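Local coordinates for protein tetraacyldisaccharide 4'-kinase (Aquifex aeolicus, PDB 4EHX) that transfers the gamma-phosphate of ATP to the 4'-position of a tetraacyldisaccharide 1-phosphate, forming lipid IVA in lipid A biosynthesis, at residues 206-211 and 219-224; 251-256 and 271-276; 100-105 and 284-289. One frame throughout, in Å; residues are numbered along the deposited sequence.

Contacts 1 and 2 are neighbours, in series along the chain, and both reach the same sheet; their centres lie about 16 Å apart. They touch through apolar packing: Leu224 CD1 of contact 1 is 4.0 Å from Leu276 CD1 of contact 2, and Ile274 also packs against Leu224. Contact 3 touches neither; its centre is about 18 Å from that of contact 1 and about 19 Å from that of contact 2. It closes a long loop of chain within which both others are nested, tying helix 99-107 to the turn at 285-288. Tyr102 is about 11 Å, side chain to side chain, from Thr52 of the predicted ATP site, so contact 3 does not itself form that site.

Contact 1 (206-211 and 219-224); sequences REFCCL and VPFDIL
Leu211 and Val219 are joined by two backbone hydrogen bonds, as an antiparallel hydrogen-bonded pair. Leu211 N reaches Val219 O at 2.8 Å, while Val219 N returns to Leu211 O at 2.9 Å. Val219 O is also approached by Cys210 CB, at 3.2 Å, a close approach of side chain to carbonyl.

The apolar side chains extend the pairing. Leu211 CB meets Val219 CG2 at 3.7 Å on the face the two side chains share, and the rest of the leucine runs on along the loop. Its CG lies against Phe221 CA, and its CD1 reaches Leu224 CG at 4.0 Å, the two leucines meeting tip to tip. Leu224 lies in a short 3-10 segment, 222-224, and its N bonds back to Phe221 O.

The aromatic pair stands beside this cluster. Phe208 and Phe221 form a T-shaped (edge-to-face) stack, with ring centroids 5.5 Å apart and planes at 63°. Phe208 CE2 stands over one face of Phe221, 3.9 Å from Phe221 CG, and Phe208 CZ touches Phe221 CB at 3.8 Å. The phenyl of Phe208 is swung anti to its own backbone nitrogen (chi1 180°), whereas that of Phe221 sits between nitrogen and carbonyl carbon (chi1 68°), a placement that sets it against Phe208.

On the other edge of strand 201-212, Cys209 and Cys210 both bond Asn295 of strand 291-300, forming a classic beta bulge. Polar bonding across the contact is thus confined to one backbone pair; beyond it the contacts are aliphatic and aromatic, so the loop after Val219 probably rests on the strand by apolar packing, with no ionic link between the segments.

Contact 2 (251-256 and 271-276); sequences KVKEFM and EGEIYL
Lys253 and Glu273 form the one close contact here, a salt bridge in which Lys253 NZ donates a hydrogen bond to Glu273 OE1 at 2.8 Å. The ammonium comes in on the syn side of that oxygen, 18° out of the carboxylate plane. Glu273 OE2 is farther from Lys253 NZ, at 3.7 Å, so the bridge is one-sided rather than forked. The two side chains cross at about a right angle, and the lysine carries its CE to within 3.8 Å of Glu273 OE1 behind the charged nitrogen.

Both chains bend to meet. The lysine runs extended as far as CD and then kinks (chi3 68°), while the glutamate folds at its second torsion (chi2 -78°), turning the carboxylate toward the lysine. Because the pair lies on the surface, solvent probably screens much of the attraction.

Further out, the backbone fixes where the two partners start. Lys253 stands at a corner in the chain, its backbone bonded to Val229, and its side chain also touches Glu228, a second acidic neighbour. On the other side Glu273 O accepts a bond from Asn290 ND2, and Gly272 O one from Arg227 NH2. Gly272 adopts backbone angles at which a side chain would collide with the carbonyl oxygen of Glu271, so the turn into Glu273 calls for glycine.

Beneath the bridge, Val252 and Leu276 pack on Leu245 of helix 237-248. The salt bridge links the corner at Lys253 with the loop leading into strand 275-277; strands 252-257 and 275-277 lie on either side of strand 229-233, each paired with it in parallel. This is consistent with the alpha/beta architecture of the P-loop NTPase clan, here at the surface and away from the predicted ATP site.

Contact 3 (100-105 and 284-289); sequences EPYLMA and KLQGYE
A type II beta turn from Leu285 to Tyr288 presents Gln286 to Tyr102, on helix 99-107. Gly287 occupies the third position of the turn, where its positive phi would bring a CB up against the preceding carbonyl oxygen. The contact is a single hydrogen bond: Gln286 NE2 donates to Tyr102 OH at 2.9 Å, with an N-H...O angle of 157°. The two side chains arrive from opposite directions, and the amide nitrogen meets the ring at its edge, near the ring plane, 3.4 Å from Tyr102 CE1. Ring and amide planes are turned 45° against each other.

With CG of Tyr102 anti to the backbone N (chi1 -174°), the ring extends toward the turn and brings OH to the amide, and the glutamine is extended beyond CG to meet it. Around them, Tyr102 packs on Leu90 and makes an edge-to-face pair with Trp94. Gln286 NE2 also donates to Ile283 O, while Gln286 OE1 accepts from Lys106 NZ of the same helix. With a phenylalanine in place of Tyr102 the ring packing could persist, but Gln286 NE2 would probably lose the hydroxyl acceptor, and with it one of the helix's two holds on the amide.

The amide is therefore gripped at both ends, nitrogen by the hydroxyl and the Ile283 carbonyl, oxygen by the lysine. A flip would probably set the nitrogen against Lys106 and the oxygen against the Ile283 carbonyl, so the rotation of the amide is likely to be fixed.

Contact 1 (206-211 and 219-224)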
# COMPACT_ATOMS: atom_id res chain seq x y z
N ARG A 206 -2.15 9.44 10.14
CA ARG A 206 -1.64 8.19 10.67
C ARG A 206 -0.96 8.48 11.98
O ARG A 206 -0.15 9.39 12.07
CB ARG A 206 -0.69 7.50 9.69
CG ARG A 206 -1.41 6.82 8.54
CD ARG A 206 -0.49 5.89 7.77
NE ARG A 206 0.58 6.61 7.11
CZ ARG A 206 1.50 6.03 6.34
NH1 ARG A 206 1.47 4.72 6.14
NH2 ARG A 206 2.45 6.77 5.78
N GLU A 207 -1.32 7.71 13.00
CA GLU A 207 -0.82 7.94 14.34
C GLU A 207 -0.26 6.66 14.94
O GLU A 207 -0.80 5.57 14.73
CB GLU A 207 -1.95 8.54 15.20
CG GLU A 207 -2.39 9.92 14.67
CD GLU A 207 -3.63 10.49 15.34
OE1 GLU A 207 -4.14 9.91 16.33
OE2 GLU A 207 -4.10 11.55 14.88
N PHE A 208 0.84 6.79 15.68
CA PHE A 208 1.54 5.64 16.24
C PHE A 208 0.65 4.89 17.22
O PHE A 208 0.13 5.47 18.17
CB PHE A 208 2.83 6.09 16.95
CG PHE A 208 3.61 4.96 17.57
CD1 PHE A 208 4.02 3.88 16.81
CD2 PHE A 208 3.93 4.98 18.92
CE1 PHE A 208 4.74 2.84 17.37
CE2 PHE A 208 4.65 3.94 19.49
CZ PHE A 208 5.06 2.87 18.71
N CYS A 209 0.50 3.59 16.99
CA CYS A 209 -0.36 2.75 17.82
C CYS A 209 0.42 1.87 18.78
O CYS A 209 0.24 1.94 20.01
CB CYS A 209 -1.22 1.86 16.92
SG CYS A 209 -2.39 0.84 17.85
N CYS A 210 1.29 1.04 18.22
CA CYS A 210 1.93 -0.03 18.98
C CYS A 210 2.95 -0.70 18.07
O CYS A 210 3.27 -0.17 17.00
CB CYS A 210 0.88 -1.09 19.32
SG CYS A 210 0.04 -1.68 17.85
N LEU A 211 3.44 -1.86 18.49
CA LEU A 211 4.41 -2.60 17.69
C LEU A 211 3.81 -3.80 16.96
O LEU A 211 2.75 -4.31 17.34
CB LEU A 211 5.53 -3.09 18.61
CG LEU A 211 6.29 -2.05 19.43
CD1 LEU A 211 7.28 -2.74 20.39
CD2 LEU A 211 7.00 -1.06 18.52
N VAL A 219 1.47 -5.77 19.43
CA VAL A 219 1.91 -5.80 20.82
C VAL A 219 2.20 -4.39 21.31
O VAL A 219 2.62 -3.53 20.54
CB VAL A 219 3.17 -6.69 21.03
CG1 VAL A 219 2.87 -8.14 20.68
CG2 VAL A 219 4.33 -6.17 20.22
N PRO A 220 1.96 -4.14 22.61
CA PRO A 220 2.17 -2.81 23.20
C PRO A 220 3.59 -2.31 23.01
O PRO A 220 4.53 -3.10 23.04
CB PRO A 220 1.91 -3.06 24.69
CG PRO A 220 0.96 -4.21 24.70
CD PRO A 220 1.40 -5.09 23.57
N PHE A 221 3.74 -1.01 22.82
CA PHE A 221 5.07 -0.43 22.74
C PHE A 221 5.66 -0.25 24.13
O PHE A 221 6.76 0.27 24.28
CB PHE A 221 5.02 0.92 22.02
CG PHE A 221 4.32 1.98 22.80
CD1 PHE A 221 5.04 2.93 23.50
CD2 PHE A 221 2.94 2.03 22.83
CE1 PHE A 221 4.40 3.91 24.22
CE2 PHE A 221 2.29 3.01 23.55
CZ PHE A 221 3.02 3.95 24.25
N ASP A 222 4.92 -0.68 25.15
CA ASP A 222 5.39 -0.60 26.53
C ASP A 222 6.72 -1.33 26.70
O ASP A 222 7.58 -0.90 27.46
CB ASP A 222 4.35 -1.19 27.49
CG ASP A 222 3.20 -0.24 27.76
OD1 ASP A 222 3.43 0.98 27.79
OD2 ASP A 222 2.07 -0.73 27.96
N ILE A 223 6.87 -2.43 25.97
CA ILE A 223 8.07 -3.27 26.05
C ILE A 223 9.36 -2.48 25.80
O ILE A 223 10.45 -2.93 26.14
CB ILE A 223 7.98 -4.46 25.09
CG1 ILE A 223 6.68 -5.24 25.33
CG2 ILE A 223 9.17 -5.38 25.25
CD1 ILE A 223 6.50 -6.45 24.42
N LEU A 224 9.22 -1.29 25.22
CA LEU A 224 10.37 -0.46 24.88
C LEU A 224 10.81 0.45 26.02
O LEU A 224 11.91 1.01 25.98
CB LEU A 224 10.08 0.38 23.64
CG LEU A 224 9.88 -0.44 22.37
CD1 LEU A 224 9.75 0.47 21.16
CD2 LEU A 224 11.03 -1.42 22.20

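Contact 2 (251-256 and 271-276)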
# COMPACT_ATOMS: atom_id res chain seq x y z
N LYS A 251 14.57 5.44 22.12
CA LYS A 251 16.01 5.50 22.31
C LYS A 251 16.75 4.41 21.52
O LYS A 251 16.63 3.22 21.81
CB LYS A 251 16.37 5.41 23.79
CG LYS A 251 15.94 6.62 24.62
CD LYS A 251 16.30 6.47 26.09
CE LYS A 251 15.88 7.70 26.91
NZ LYS A 251 16.19 7.59 28.36
N VAL A 252 17.51 4.84 20.52
CA VAL A 252 18.23 3.92 19.64
C VAL A 252 19.72 3.97 19.93
O VAL A 252 20.39 4.97 19.65
CB VAL A 252 17.98 4.26 18.15
CG1 VAL A 252 18.80 3.36 17.25
CG2 VAL A 252 16.49 4.17 17.82
N LYS A 253 20.25 2.88 20.48
CA LYS A 253 21.66 2.79 20.85
C LYS A 253 22.53 2.58 19.62
O LYS A 253 23.75 2.75 19.67
CB LYS A 253 21.89 1.65 21.83
CG LYS A 253 21.89 0.27 21.17
CD LYS A 253 22.36 -0.83 22.10
CE LYS A 253 21.36 -1.07 23.22
NZ LYS A 253 21.67 -2.32 23.98
N GLU A 254 21.90 2.22 18.50
CA GLU A 254 22.65 1.83 17.31
C GLU A 254 21.71 1.79 16.11
O GLU A 254 20.53 1.48 16.26
CB GLU A 254 23.41 0.54 17.59
CG GLU A 254 24.18 -0.02 16.42
CD GLU A 254 24.86 -1.33 16.77
OE1 GLU A 254 25.49 -1.94 15.88
OE2 GLU A 254 24.75 -1.76 17.94
N PHE A 255 22.24 2.09 14.93
CA PHE A 255 21.46 2.00 13.70
C PHE A 255 22.34 1.29 12.68
O PHE A 255 23.55 1.53 12.61
CB PHE A 255 20.99 3.35 13.13
CG PHE A 255 19.83 3.23 12.17
CD1 PHE A 255 20.05 2.91 10.84
CD2 PHE A 255 18.53 3.45 12.60
CE1 PHE A 255 18.98 2.80 9.95
CE2 PHE A 255 17.46 3.34 11.72
CZ PHE A 255 17.69 3.02 10.39
N MET A 256 21.74 0.41 11.89
CA MET A 256 22.45 -0.31 10.83
C MET A 256 21.68 -0.18 9.52
O MET A 256 20.47 -0.40 9.48
CB MET A 256 22.60 -1.79 11.21
CG MET A 256 23.07 -2.03 12.64
SD MET A 256 22.83 -3.73 13.22
CE MET A 256 23.80 -4.65 12.03
N GLU A 271 20.86 -12.53 21.29
CA GLU A 271 19.91 -12.93 22.32
C GLU A 271 19.87 -11.84 23.39
O GLU A 271 20.91 -11.38 23.86
CB GLU A 271 20.35 -14.25 22.95
CG GLU A 271 19.33 -14.91 23.87
CD GLU A 271 19.84 -16.20 24.50
OE1 GLU A 271 19.03 -16.91 25.14
OE2 GLU A 271 21.05 -16.51 24.39
N GLY A 272 18.66 -11.43 23.77
CA GLY A 272 18.52 -10.48 24.86
C GLY A 272 18.42 -9.03 24.43
O GLY A 272 18.11 -8.16 25.25
N GLU A 273 18.69 -8.74 23.16
CA GLU A 273 18.53 -7.37 22.67
C GLU A 273 17.19 -7.24 21.95
O GLU A 273 16.62 -8.23 21.49
CB GLU A 273 19.68 -6.96 21.74
CG GLU A 273 21.07 -7.02 22.38
CD GLU A 273 21.37 -5.82 23.28
OE1 GLU A 273 20.71 -4.78 23.12
OE2 GLU A 273 22.28 -5.93 24.14
N ILE A 274 16.70 -6.00 21.87
CA ILE A 274 15.49 -5.70 21.12
C ILE A 274 15.82 -4.93 19.85
O ILE A 274 16.59 -3.98 19.89
CB ILE A 274 14.50 -4.87 21.95
CG1 ILE A 274 14.10 -5.65 23.20
CG2 ILE A 274 13.27 -4.50 21.09
CD1 ILE A 274 13.19 -4.87 24.14
N TYR A 275 15.24 -5.36 18.74
CA TYR A 275 15.48 -4.73 17.45
C TYR A 275 14.20 -4.11 16.90
O TYR A 275 13.10 -4.65 17.08
CB TYR A 275 16.03 -5.73 16.43
CG TYR A 275 17.35 -6.34 16.82
CD1 TYR A 275 17.40 -7.41 17.70
CD2 TYR A 275 18.54 -5.84 16.32
CE1 TYR A 275 18.62 -7.96 18.09
CE2 TYR A 275 19.76 -6.39 16.69
CZ TYR A 275 19.79 -7.45 17.57
OH TYR A 275 21.00 -7.98 17.93
N LEU A 276 14.37 -2.99 16.21
CA LEU A 276 13.29 -2.37 15.45
C LEU A 276 13.71 -2.27 13.99
O LEU A 276 14.85 -1.93 13.69
CB LEU A 276 12.96 -0.97 15.98
CG LEU A 276 12.47 -0.95 17.42
CD1 LEU A 276 11.99 0.44 17.80
CD2 LEU A 276 11.36 -1.98 17.60

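Contact 3 (100-105 and 284-289)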
# COMPACT_ATOMS: atom_id res chain seq x y z
N GLU A 100 5.60 -7.47 -2.05
CA GLU A 100 4.42 -6.61 -1.86
C GLU A 100 3.13 -7.37 -1.49
O GLU A 100 2.46 -7.03 -0.50
CB GLU A 100 4.17 -5.74 -3.10
CG GLU A 100 5.43 -5.17 -3.75
CD GLU A 100 6.20 -6.19 -4.60
OE1 GLU A 100 5.61 -6.75 -5.55
OE2 GLU A 100 7.39 -6.42 -4.30
N PRO A 101 2.74 -8.36 -2.32
CA PRO A 101 1.55 -9.12 -1.93
C PRO A 101 1.78 -9.89 -0.62
O PRO A 101 0.85 -10.04 0.16
CB PRO A 101 1.36 -10.10 -3.10
CG PRO A 101 2.06 -9.44 -4.26
CD PRO A 101 3.26 -8.78 -3.63
N TYR A 102 3.00 -10.38 -0.41
CA TYR A 102 3.29 -11.14 0.81
C TYR A 102 3.13 -10.24 2.04
O TYR A 102 2.47 -10.61 3.02
CB TYR A 102 4.68 -11.79 0.78
CG TYR A 102 4.93 -12.69 1.98
CD1 TYR A 102 5.35 -12.17 3.20
CD2 TYR A 102 4.72 -14.07 1.89
CE1 TYR A 102 5.58 -13.00 4.30
CE2 TYR A 102 4.93 -14.91 2.98
CZ TYR A 102 5.36 -14.37 4.18
OH TYR A 102 5.57 -15.19 5.26
N LEU A 103 3.73 -9.06 2.00
CA LEU A 103 3.57 -8.12 3.10
C LEU A 103 2.10 -7.77 3.33
O LEU A 103 1.62 -7.77 4.47
CB LEU A 103 4.39 -6.85 2.83
CG LEU A 103 4.21 -5.71 3.85
CD1 LEU A 103 4.49 -6.17 5.29
CD2 LEU A 103 5.10 -4.52 3.47
N MET A 104 1.38 -7.46 2.26
CA MET A 104 -0.05 -7.17 2.39
C MET A 104 -0.77 -8.32 3.10
O MET A 104 -1.59 -8.11 3.98
CB MET A 104 -0.68 -6.95 1.00
CG MET A 104 -2.08 -6.34 1.01
SD MET A 104 -2.06 -4.54 1.22
CE MET A 104 -0.65 -4.10 0.22
N ALA A 105 -0.48 -9.55 2.68
CA ALA A 105 -1.11 -10.71 3.31
C ALA A 105 -0.78 -10.83 4.80
O ALA A 105 -1.63 -11.19 5.63
CB ALA A 105 -0.73 -11.99 2.56
N LYS A 284 11.09 -10.99 6.51
CA LYS A 284 12.19 -11.91 6.25
C LYS A 284 12.83 -12.40 7.54
O LYS A 284 13.79 -13.18 7.52
CB LYS A 284 13.25 -11.23 5.37
CG LYS A 284 12.74 -10.84 4.00
CD LYS A 284 13.23 -9.46 3.60
CE LYS A 284 12.61 -9.01 2.29
NZ LYS A 284 12.98 -9.92 1.17
N LEU A 285 12.28 -11.97 8.67
CA LEU A 285 12.85 -12.27 9.98
C LEU A 285 11.82 -12.88 10.93
O LEU A 285 11.92 -12.73 12.15
CB LEU A 285 13.44 -11.01 10.60
CG LEU A 285 14.62 -10.41 9.84
CD1 LEU A 285 14.93 -9.02 10.35
CD2 LEU A 285 15.83 -11.33 9.98
N GLN A 286 10.83 -13.57 10.38
CA GLN A 286 9.81 -14.16 11.23
C GLN A 286 10.41 -15.25 12.10
O GLN A 286 11.27 -16.01 11.66
CB GLN A 286 8.65 -14.70 10.39
CG GLN A 286 8.02 -13.61 9.52
CD GLN A 286 6.94 -14.14 8.61
OE1 GLN A 286 6.07 -14.90 9.04
NE2 GLN A 286 6.99 -13.76 7.34
N GLY A 287 9.96 -15.34 13.34
CA GLY A 287 10.53 -16.32 14.24
C GLY A 287 11.54 -15.70 15.19
O GLY A 287 11.63 -16.10 16.35
N TYR A 288 12.30 -14.72 14.70
CA TYR A 288 13.11 -13.91 15.62
C TYR A 288 12.14 -13.12 16.47
O TYR A 288 11.51 -12.17 16.01
CB TYR A 288 14.08 -12.99 14.87
CG TYR A 288 15.34 -13.69 14.41
CD1 TYR A 288 16.22 -14.25 15.34
CD2 TYR A 288 15.64 -13.81 13.07
CE1 TYR A 288 17.37 -14.90 14.92
CE2 TYR A 288 16.78 -14.46 12.64
CZ TYR A 288 17.64 -14.99 13.57
OH TYR A 288 18.78 -15.63 13.12
N GLU A 289 12.00 -13.52 17.72
CA GLU A 289 10.96 -12.98 18.57
C GLU A 289 11.40 -11.71 19.28
O GLU A 289 10.64 -11.14 20.06
CB GLU A 289 10.47 -14.06 19.53
CG GLU A 289 9.61 -15.10 18.81
CD GLU A 289 9.71 -16.49 19.43
OE1 GLU A 289 9.38 -17.46 18.71
OE2 GLU A 289 10.10 -16.60 20.61